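Local coordinates for protein N-Acetyltransferase, PseH (Campylobacter jejuni subsp. jejuni PT14, PDB 4XPL) that transfers an acetyl group from acetyl coenzyme A to the 4-amino group of a UDP-linked sugar during the biosynthesis of pseudaminic acid, a sugar used to modify flagellin, at residues G73-V78 with N104-Y109; V116-A121 with Y150-Q155. The protein carries 8 engineered substitutions. One frame throughout, in Å; residues are numbered along the deposited sequence.

How the contacts relate
Both contacts are built on one mixed sheet of a GNAT fold, and they show how place in the fold sets chemistry. Contact 1 packs helix 99-114 on strand 70-78 near the centre of the chain and is apolar apart from a backbone oxygen at a ring edge. Contact 2, farther out and partly buried, joins strands 118-124 and 148-154 edge to edge through backbone hydrogen bonds, with a lysine–threonine bond on its more exposed face. The helix ties them together: Ile106 CG2 lies 3.8 Å from Leu119 CD1, and Ile107 CD1 lies 3.9 Å from Leu153 CD2, so one helix covers residues of both contacts.

Contact 1. Residues G73-V78 with N104-Y109; sequences GVIDFV and NEIIKY
The backbone oxygen of Ile106 is the polar atom that meets the strand most closely: it lies at the edge of the Phe77 ring, in the ring plane, 3.5 Å from Phe77 CE2. It also lies 3.7 Å from Phe77 CZ, facing the CE2–CZ edge. One face of the ring receives Tyr109 CD2, 3.7 Å from Phe77 CE1. The two aromatic planes are inclined at 36° with centroids 5.2 Å apart, neither a stack nor a T-shaped pair. Tyr109 arrives here because its CG stands anti to the backbone N (chi1 -168°), which also brings Tyr109 CB to 3.7 Å from Phe77 CZ. Phe63 of strand 61-67 also meets the Tyr109 ring edge-to-face.

Two residues back along the strand, Ile75 points at the same helix. Its side chain and that of Ile106 run antiparallel past one another, flank to flank, with Ile75 CG2 3.7 Å from Ile106 CD1 and Ile75 CB 3.8 Å from Ile106 CG1. Ile75 CG1 sits between its own N and carbonyl carbon, and from there CD1 reaches Glu105 CB at 4.1 Å. Across this contact Glu105 contributes its CB, as the chain then bends and carries the carboxylate away from the strand. Ile106 spreads over Phe87 and Leu89 of the adjoining strand 84-91.

Helix 99-114, the beta-alpha-beta crossover of the GNAT fold between parallel strands 84-91 and 118-124, here packs on strand 70-78. On the sheet's other side, Asp76 points away from the helix and touches the bound acetyl coenzyme A. With the axes of 73-78 and 104-109 inclined at 32°, the contact is held by branched and aromatic side chains, implying a hydrophobic layer in which ring-edge C-H groups probably offer weak electrostatic compensation to a helix carbonyl.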
loop_
_atom_site.group_PDB
_atom_site.type_symbol
_atom_site.label_atom_id
_atom_site.label_comp_id
_atom_site.label_asym_id
_atom_site.label_seq_id
_atom_site.Cartn_x
_atom_site.Cartn_y
_atom_site.Cartn_z
ATOM N N GLY A 73 -7.219 -2.786 5.790
ATOM C CA GLY A 73 -6.329 -3.107 4.678
ATOM C C GLY A 73 -4.910 -2.716 4.988
ATOM O O GLY A 73 -4.575 -2.349 6.138
ATOM N N VAL A 74 -4.085 -2.828 3.959
ATOM C CA VAL A 74 -2.677 -2.441 4.020
ATOM C C VAL A 74 -2.403 -1.461 2.895
ATOM O O VAL A 74 -2.933 -1.601 1.758
ATOM C CB VAL A 74 -1.777 -3.696 3.878
ATOM C CG1 VAL A 74 -0.294 -3.356 3.461
ATOM C CG2 VAL A 74 -1.834 -4.551 5.157
ATOM N N ILE A 75 -1.557 -0.488 3.178
ATOM C CA ILE A 75 -1.025 0.372 2.131
ATOM C C ILE A 75 0.485 0.401 2.175
ATOM O O ILE A 75 1.070 0.104 3.193
ATOM C CB ILE A 75 -1.616 1.815 2.216
ATOM C CG1 ILE A 75 -1.250 2.503 3.529
ATOM C CG2 ILE A 75 -3.134 1.786 2.001
ATOM C CD1 ILE A 75 -1.635 4.015 3.575
ATOM N N ASP A 76 1.110 0.730 1.044
ATOM C CA ASP A 76 2.530 0.773 0.990
ATOM C C ASP A 76 3.030 1.810 0.022
ATOM O O ASP A 76 2.352 2.181 -0.985
ATOM C CB ASP A 76 3.161 -0.604 0.689
ATOM C CG ASP A 76 2.950 -1.059 -0.719
ATOM O OD1 ASP A 76 3.787 -0.726 -1.582
ATOM O OD2 ASP A 76 1.946 -1.758 -0.945
ATOM N N PHE A 77 4.243 2.258 0.353
ATOM C CA PHE A 77 4.978 3.231 -0.430
ATOM C C PHE A 77 6.386 2.679 -0.623
ATOM O O PHE A 77 7.022 2.305 0.345
ATOM C CB PHE A 77 5.028 4.556 0.325
ATOM C CG PHE A 77 3.693 5.047 0.786
ATOM C CD1 PHE A 77 3.182 4.670 2.028
ATOM C CD2 PHE A 77 2.967 5.934 0.018
ATOM C CE1 PHE A 77 1.954 5.129 2.445
ATOM C CE2 PHE A 77 1.775 6.432 0.447
ATOM C CZ PHE A 77 1.243 6.034 1.645
ATOM N N VAL A 78 6.820 2.542 -1.877
ATOM C CA VAL A 78 8.119 2.017 -2.184
ATOM C C VAL A 78 8.795 2.941 -3.193
ATOM O O VAL A 78 8.135 3.805 -3.829
ATOM C CB VAL A 78 8.031 0.532 -2.661
ATOM C CG1 VAL A 78 7.292 -0.308 -1.603
ATOM C CG2 VAL A 78 7.343 0.381 -4.053
ATOM N N ASN A 104 -7.573 7.467 -0.132
ATOM C CA ASN A 104 -7.485 8.730 0.604
ATOM C C ASN A 104 -6.249 8.767 1.488
ATOM O O ASN A 104 -5.564 9.783 1.540
ATOM C CB ASN A 104 -8.713 8.980 1.517
ATOM C CG ASN A 104 -9.987 9.305 0.738
ATOM O OD1 ASN A 104 -9.950 9.774 -0.427
ATOM N ND2 ASN A 104 -11.138 9.033 1.378
ATOM N N GLU A 105 -6.016 7.695 2.243
ATOM C CA GLU A 105 -4.854 7.618 3.111
ATOM C C GLU A 105 -3.525 7.647 2.366
ATOM O O GLU A 105 -2.569 8.285 2.822
ATOM C CB GLU A 105 -4.908 6.371 3.990
ATOM C CG GLU A 105 -6.053 6.356 4.965
ATOM C CD GLU A 105 -6.074 7.572 5.896
ATOM O OE1 GLU A 105 -5.030 7.861 6.512
ATOM O OE2 GLU A 105 -7.125 8.221 5.990
ATOM N N ILE A 106 -3.458 6.942 1.246
ATOM C CA ILE A 106 -2.257 6.918 0.424
ATOM C C ILE A 106 -1.906 8.325 -0.049
ATOM O O ILE A 106 -0.759 8.753 0.062
ATOM C CB ILE A 106 -2.408 5.978 -0.812
ATOM C CG1 ILE A 106 -2.273 4.502 -0.381
ATOM C CG2 ILE A 106 -1.349 6.313 -1.920
ATOM C CD1 ILE A 106 -3.020 3.534 -1.222
ATOM N N ILE A 107 -2.883 9.027 -0.607
ATOM C CA ILE A 107 -2.648 10.351 -1.175
ATOM C C ILE A 107 -2.304 11.365 -0.088
ATOM O O ILE A 107 -1.315 12.136 -0.221
ATOM C CB ILE A 107 -3.860 10.803 -2.072
ATOM C CG1 ILE A 107 -4.028 9.822 -3.242
ATOM C CG2 ILE A 107 -3.678 12.214 -2.541
ATOM C CD1 ILE A 107 -5.296 9.980 -4.040
ATOM N N LYS A 108 -3.077 11.361 1.000
ATOM C CA LYS A 108 -2.780 12.221 2.125
ATOM C C LYS A 108 -1.363 11.995 2.657
ATOM O O LYS A 108 -0.583 12.939 2.809
ATOM C CB LYS A 108 -3.827 12.033 3.244
ATOM C CG LYS A 108 -3.643 12.983 4.412
ATOM C CD LYS A 108 -4.821 12.861 5.417
ATOM C CE LYS A 108 -4.640 13.818 6.601
ATOM N NZ LYS A 108 -5.878 13.921 7.455
ATOM N N TYR A 109 -1.021 10.743 2.932
ATOM C CA TYR A 109 0.296 10.437 3.492
ATOM C C TYR A 109 1.416 10.821 2.533
ATOM O O TYR A 109 2.410 11.422 2.916
ATOM C CB TYR A 109 0.421 8.941 3.857
ATOM C CG TYR A 109 1.647 8.687 4.695
ATOM C CD1 TYR A 109 1.600 8.819 6.063
ATOM C CD2 TYR A 109 2.848 8.282 4.114
ATOM C CE1 TYR A 109 2.731 8.608 6.853
ATOM C CE2 TYR A 109 3.988 8.078 4.897
ATOM C CZ TYR A 109 3.917 8.223 6.257
ATOM O OH TYR A 109 5.031 7.992 7.050
#

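Contact 2. Residues V116-A121 with Y150-Q155; sequences VNTLKA and YVYLKQ. Engineered in segment 150-155: Tyr150 (natural residue His), Val151 (natural residue Ile), Tyr152 (natural residue Cys).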
loop_
_atom_site.group_PDB
_atom_site.type_symbol
_atom_site.label_atom_id
_atom_site.label_comp_id
_atom_site.label_asym_id
_atom_site.label_seq_id
_atom_site.Cartn_x
_atom_site.Cartn_y
_atom_site.Cartn_z
ATOM N N VAL A 116 5.976 14.256 -1.256
ATOM C CA VAL A 116 6.358 14.042 -2.678
ATOM C C VAL A 116 5.421 14.831 -3.592
ATOM O O VAL A 116 4.286 15.085 -3.245
ATOM C CB VAL A 116 6.329 12.535 -3.070
ATOM C CG1 VAL A 116 7.301 11.735 -2.193
ATOM C CG2 VAL A 116 4.930 11.965 -2.972
ATOM N N ASN A 117 5.888 15.217 -4.760
ATOM C CA ASN A 117 5.005 15.853 -5.732
ATOM C C ASN A 117 4.297 14.864 -6.649
ATOM O O ASN A 117 3.225 15.199 -7.187
ATOM C CB ASN A 117 5.749 16.855 -6.599
ATOM C CG ASN A 117 4.784 17.724 -7.410
ATOM O OD1 ASN A 117 3.734 18.159 -6.888
ATOM N ND2 ASN A 117 5.089 17.922 -8.695
ATOM N N THR A 118 4.906 13.698 -6.878
ATOM C CA THR A 118 4.351 12.700 -7.794
ATOM C C THR A 118 4.151 11.323 -7.121
ATOM O O THR A 118 5.088 10.750 -6.570
ATOM C CB THR A 118 5.257 12.563 -9.041
ATOM O OG1 THR A 118 5.473 13.866 -9.601
ATOM C CG2 THR A 118 4.631 11.645 -10.105
ATOM N N LEU A 119 2.924 10.816 -7.215
ATOM C CA LEU A 119 2.534 9.471 -6.805
ATOM C C LEU A 119 2.379 8.608 -8.026
ATOM O O LEU A 119 1.642 8.961 -8.953
ATOM C CB LEU A 119 1.186 9.488 -6.063
ATOM C CG LEU A 119 1.082 9.163 -4.598
ATOM C CD1 LEU A 119 -0.422 9.106 -4.250
ATOM C CD2 LEU A 119 1.802 7.864 -4.142
ATOM N N LYS A 120 3.045 7.462 -8.033
ATOM C CA LYS A 120 3.034 6.567 -9.178
ATOM C C LYS A 120 2.632 5.144 -8.781
ATOM O O LYS A 120 2.842 4.694 -7.645
ATOM C CB LYS A 120 4.421 6.532 -9.845
ATOM C CG LYS A 120 4.997 7.917 -10.183
ATOM C CD LYS A 120 6.423 7.811 -10.742
ATOM C CE LYS A 120 7.410 7.434 -9.645
ATOM N NZ LYS A 120 8.669 6.884 -10.172
ATOM N N ALA A 121 2.056 4.432 -9.725
ATOM C CA ALA A 121 1.791 3.013 -9.537
ATOM C C ALA A 121 1.826 2.324 -10.874
ATOM O O ALA A 121 1.760 2.962 -11.917
ATOM C CB ALA A 121 0.429 2.780 -8.864
ATOM N N TYR A 150 0.905 2.062 -16.339
ATOM C CA TYR A 150 1.647 2.879 -15.373
ATOM C C TYR A 150 0.848 4.165 -15.182
ATOM O O TYR A 150 0.495 4.818 -16.179
ATOM C CB TYR A 150 3.059 3.203 -15.928
ATOM C CG TYR A 150 3.939 1.993 -16.087
ATOM C CD1 TYR A 150 3.873 1.212 -17.231
ATOM C CD2 TYR A 150 4.853 1.630 -15.088
ATOM C CE1 TYR A 150 4.669 0.075 -17.381
ATOM C CE2 TYR A 150 5.655 0.503 -15.223
ATOM C CZ TYR A 150 5.546 -0.279 -16.371
ATOM O OH TYR A 150 6.337 -1.396 -16.509
ATOM N N VAL A 151 0.533 4.520 -13.922
ATOM C CA VAL A 151 -0.275 5.706 -13.643
ATOM C C VAL A 151 0.430 6.673 -12.716
ATOM O O VAL A 151 1.352 6.296 -11.949
ATOM C CB VAL A 151 -1.691 5.346 -13.036
ATOM C CG1 VAL A 151 -2.469 4.508 -14.001
ATOM C CG2 VAL A 151 -1.560 4.645 -11.703
ATOM N N TYR A 152 0.039 7.939 -12.810
ATOM C CA TYR A 152 0.584 8.944 -11.934
ATOM C C TYR A 152 -0.462 9.978 -11.526
ATOM O O TYR A 152 -1.449 10.196 -12.221
ATOM C CB TYR A 152 1.780 9.675 -12.570
ATOM C CG TYR A 152 1.380 10.788 -13.511
ATOM C CD1 TYR A 152 1.029 10.525 -14.833
ATOM C CD2 TYR A 152 1.314 12.111 -13.076
ATOM C CE1 TYR A 152 0.639 11.550 -15.693
ATOM C CE2 TYR A 152 0.927 13.134 -13.938
ATOM C CZ TYR A 152 0.575 12.842 -15.231
ATOM O OH TYR A 152 0.201 13.855 -16.086
ATOM N N LEU A 153 -0.181 10.613 -10.393
ATOM C CA LEU A 153 -0.909 11.759 -9.880
ATOM C C LEU A 153 0.112 12.757 -9.329
ATOM O O LEU A 153 0.970 12.369 -8.515
ATOM C CB LEU A 153 -1.838 11.312 -8.747
ATOM C CG LEU A 153 -2.718 12.391 -8.115
ATOM C CD1 LEU A 153 -3.766 12.905 -9.114
ATOM C CD2 LEU A 153 -3.377 11.894 -6.831
ATOM N N LYS A 154 0.033 14.010 -9.784
ATOM C CA LYS A 154 0.915 15.094 -9.312
ATOM C C LYS A 154 0.144 16.092 -8.473
ATOM O O LYS A 154 -0.984 16.440 -8.803
ATOM C CB LYS A 154 1.547 15.882 -10.468
ATOM C CG LYS A 154 2.664 15.199 -11.140
ATOM C CD LYS A 154 3.665 16.192 -11.725
ATOM C CE LYS A 154 4.540 15.523 -12.789
ATOM N NZ LYS A 154 5.096 14.209 -12.330
ATOM N N GLN A 155 0.776 16.561 -7.401
ATOM C CA GLN A 155 0.165 17.517 -6.487
ATOM C C GLN A 155 0.069 18.894 -7.131
ATOM O O GLN A 155 -0.914 19.616 -6.925
ATOM C CB GLN A 155 1.011 17.610 -5.215
ATOM C CG GLN A 155 0.433 18.503 -4.132
ATOM C CD GLN A 155 1.107 18.292 -2.780
ATOM O OE1 GLN A 155 2.273 17.878 -2.693
ATOM N NE2 GLN A 155 0.377 18.579 -1.720
#
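Lys154 NZ donates a hydrogen bond of 2.8 Å to Thr118 OG1, the side-chain link across this antiparallel strand pair. A bend at the last torsion of the lysine (chi4 -48°) turns the ammonium group onto the hydroxyl, while Lys154 CG, CD and CE cross close to the same oxygen. The backbones themselves are laced together by paired hydrogen bonds. Leu119 N bonds Leu153 O at 2.8 Å and nearly straight (172°), and Leu153 N returns a bond to Leu119 O. Ala121 and Val151 form a second such hydrogen-bonded pair, with Val151 N 2.8 Å from Ala121 O. Just past the end of strand 148-154 and before the start of strand 118-124, Gln155 N donates to Asn117 O at 2.8 Å, and the Asn117 side chain uses OD1 to accept from Ser156 N.

Between these pairs, Lys120 faces Tyr152 at a non-hydrogen-bonded position, with Tyr152 CA 3.2 Å from Leu119 O in a CA-H...O contact. Val151 and Tyr152 are engineered residues. Thr118, Lys120, Tyr152 and Lys154 share one face of the sheet; the other carries Leu119, Ala121, Val151 and Leu153, where Ala121 CB meets Val151 CG2 at 3.9 Å.

That apolar face turns to Phe139 and to helix 99-114, whose Ala110 touches Leu119. Strand 118-124 runs between parallel strand 84-91 and antiparallel strand 148-154, which is flanked in turn by the outermost strand 140-144.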